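Local atomic coordinates of Phthiocerol/phthiodiolone dimycocerosyl transferase (Mycobacterium tuberculosis, PDB entry 1Q9J), a protein that probably catalyses the transfer of mycocerosyl groups from mycocerosic acid synthase onto phthiocerol and related alcohols, the last step in making dimycocerosate ester lipids. Residues A[248-253]-A[292-297]. Numbering follows the deposited sequence.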
loop_
_atom_site.group_PDB
_atom_site.type_symbol
_atom_site.label_atom_id
_atom_site.label_comp_id
_atom_site.label_asym_id
_atom_site.label_seq_id
_atom_site.Cartn_x
_atom_site.Cartn_y
_atom_site.Cartn_z
ATOM N N THR A 248 -18.163 -0.469 13.026
ATOM C CA THR A 248 -18.193 0.983 13.136
ATOM C C THR A 248 -18.817 1.655 11.916
ATOM O O THR A 248 -19.565 2.615 12.054
ATOM C CB THR A 248 -16.778 1.553 13.324
ATOM O OG1 THR A 248 -16.178 0.978 14.494
ATOM C CG2 THR A 248 -16.836 3.069 13.471
ATOM N N GLU A 249 -18.517 1.154 10.723
ATOM C CA GLU A 249 -19.078 1.757 9.527
ATOM C C GLU A 249 -20.590 1.754 9.585
ATOM O O GLU A 249 -21.232 2.710 9.159
ATOM C CB GLU A 249 -18.612 1.016 8.276
ATOM C CG GLU A 249 -17.245 1.443 7.767
ATOM C CD GLU A 249 -17.204 2.907 7.352
ATOM O OE1 GLU A 249 -18.129 3.349 6.633
ATOM O OE2 GLU A 249 -16.241 3.605 7.734
ATOM N N TRP A 250 -21.163 0.682 10.120
ATOM C CA TRP A 250 -22.616 0.580 10.209
ATOM C C TRP A 250 -23.181 1.529 11.269
ATOM O O TRP A 250 -24.184 2.206 11.030
ATOM C CB TRP A 250 -23.021 -0.861 10.519
ATOM C CG TRP A 250 -24.496 -1.088 10.429
ATOM C CD1 TRP A 250 -25.285 -0.959 9.319
ATOM C CD2 TRP A 250 -25.362 -1.491 11.493
ATOM N NE1 TRP A 250 -26.594 -1.248 9.632
ATOM C CE2 TRP A 250 -26.671 -1.565 10.962
ATOM C CE3 TRP A 250 -25.165 -1.762 12.854
ATOM C CZ2 TRP A 250 -27.768 -1.944 11.731
ATOM C CZ3 TRP A 250 -26.254 -2.134 13.622
ATOM C CH2 TRP A 250 -27.549 -2.207 13.060
ATOM N N GLN A 251 -22.527 1.569 12.430
ATOM C CA GLN A 251 -22.926 2.428 13.547
ATOM C C GLN A 251 -22.951 3.914 13.195
ATOM O O GLN A 251 -23.623 4.700 13.859
ATOM C CB GLN A 251 -21.975 2.227 14.731
ATOM C CG GLN A 251 -22.161 0.920 15.460
ATOM C CD GLN A 251 -23.268 0.987 16.487
ATOM O OE1 GLN A 251 -23.122 1.622 17.529
ATOM N NE2 GLN A 251 -24.389 0.341 16.193
ATOM N N LEU A 252 -22.213 4.295 12.159
ATOM C CA LEU A 252 -22.157 5.691 11.753
ATOM C C LEU A 252 -22.841 5.957 10.422
ATOM O O LEU A 252 -23.040 7.108 10.051
ATOM C CB LEU A 252 -20.700 6.168 11.696
ATOM C CG LEU A 252 -19.955 6.276 13.033
ATOM C CD1 LEU A 252 -18.509 6.682 12.781
ATOM C CD2 LEU A 252 -20.645 7.296 13.934
ATOM N N ARG A 253 -23.207 4.902 9.703
ATOM C CA ARG A 253 -23.873 5.071 8.413
ATOM C C ARG A 253 -25.304 5.572 8.575
ATOM O O ARG A 253 -25.943 5.980 7.604
ATOM C CB ARG A 253 -23.855 3.750 7.632
ATOM C CG ARG A 253 -22.607 3.587 6.770
ATOM C CD ARG A 253 -22.285 2.137 6.430
ATOM N NE ARG A 253 -20.913 2.026 5.927
ATOM C CZ ARG A 253 -20.584 1.972 4.640
ATOM N NH1 ARG A 253 -21.524 2.003 3.705
ATOM N NH2 ARG A 253 -19.311 1.915 4.290
ATOM N N ALA A 292 -20.517 -7.455 3.704
ATOM C CA ALA A 292 -20.801 -7.584 5.125
ATOM C C ALA A 292 -22.208 -7.100 5.437
ATOM O O ALA A 292 -22.624 -6.022 5.003
ATOM C CB ALA A 292 -19.789 -6.800 5.938
ATOM N N GLU A 293 -22.938 -7.913 6.192
ATOM C CA GLU A 293 -24.302 -7.586 6.580
ATOM C C GLU A 293 -24.368 -7.552 8.098
ATOM O O GLU A 293 -24.671 -8.554 8.745
ATOM C CB GLU A 293 -25.259 -8.629 6.008
ATOM C CG GLU A 293 -25.115 -8.779 4.502
ATOM C CD GLU A 293 -26.069 -9.785 3.911
ATOM O OE1 GLU A 293 -26.101 -10.936 4.403
ATOM O OE2 GLU A 293 -26.773 -9.429 2.941
ATOM N N ILE A 294 -24.071 -6.380 8.651
ATOM C CA ILE A 294 -24.055 -6.173 10.093
ATOM C C ILE A 294 -25.386 -5.678 10.667
ATOM O O ILE A 294 -25.979 -4.715 10.177
ATOM C CB ILE A 294 -22.933 -5.173 10.482
ATOM C CG1 ILE A 294 -21.588 -5.660 9.940
ATOM C CG2 ILE A 294 -22.853 -5.032 11.991
ATOM C CD1 ILE A 294 -20.437 -4.714 10.220
ATOM N N GLY A 295 -25.845 -6.365 11.708
ATOM C CA GLY A 295 -27.077 -5.993 12.372
ATOM C C GLY A 295 -26.719 -5.504 13.761
ATOM O O GLY A 295 -25.536 -5.433 14.099
ATOM N N PRO A 296 -27.708 -5.156 14.595
ATOM C CA PRO A 296 -27.428 -4.674 15.950
ATOM C C PRO A 296 -26.883 -5.758 16.881
ATOM O O PRO A 296 -26.366 -5.460 17.958
ATOM C CB PRO A 296 -28.779 -4.132 16.402
ATOM C CG PRO A 296 -29.746 -5.023 15.693
ATOM C CD PRO A 296 -29.154 -5.124 14.310
ATOM N N ASN A 297 -26.988 -7.012 16.451
ATOM C CA ASN A 297 -26.510 -8.138 17.250
ATOM C C ASN A 297 -25.271 -8.822 16.685
ATOM O O ASN A 297 -24.642 -9.635 17.371
ATOM C CB ASN A 297 -27.613 -9.184 17.421
ATOM C CG ASN A 297 -28.651 -8.773 18.442
ATOM O OD1 ASN A 297 -28.312 -8.383 19.563
ATOM N ND2 ASN A 297 -29.924 -8.869 18.069
#
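The loop that leaves strand 285-292 packs against the C-terminal part of helix 237-253 through W250, whose indole lays one face against the backbone of I294 and G295 and meets P296 at its far end. W250 carries its CG anti to the backbone N (chi1 -172°), which sends the ring out from the helix toward the loop, and the turn about CB-CG (chi2 63°) presents the face. The carbonyl oxygen of I294 sits over the middle of the bicycle, with W250 CE2 at 3.3 Å from I294 O. On that same face, shifted toward the rim, G295 makes a CH-pi contact, its CA 4.2 Å from the centroid of the six-membered ring; W250 CZ3 is 3.4 Å from G295 C. A side chain on G295 would point away from W250 and run into the ring of P296, so glycine suits the step before the proline. P296 meets the far end of the indole, its CD 3.6 Å from W250 CH2, and offers an apolar, rigid ring at an exposed position.

Within the C-terminal half of this two-domain acyltransferase, strand 285-292 is an outermost strand of a six-stranded mixed sheet, and the contact ties the loop beyond it to a helix packed on that sheet. I294 is buried: its CG2 branch reaches W250 CE3 at 4.1 Å, while the side chain also packs on L246 and L247 of the same helix, as suits a branched aliphatic residue. W250 in turn touches I260 of the neighbouring strand. R253 reaches back four residues to E249 in a salt bridge, NH2 to OE1 3.0 Å, bent (131°) and on the anti side of OE1, out of the carboxylate plane; Y379 OH bonds the other carboxylate oxygen, and P340 O also accepts from R253 NH2.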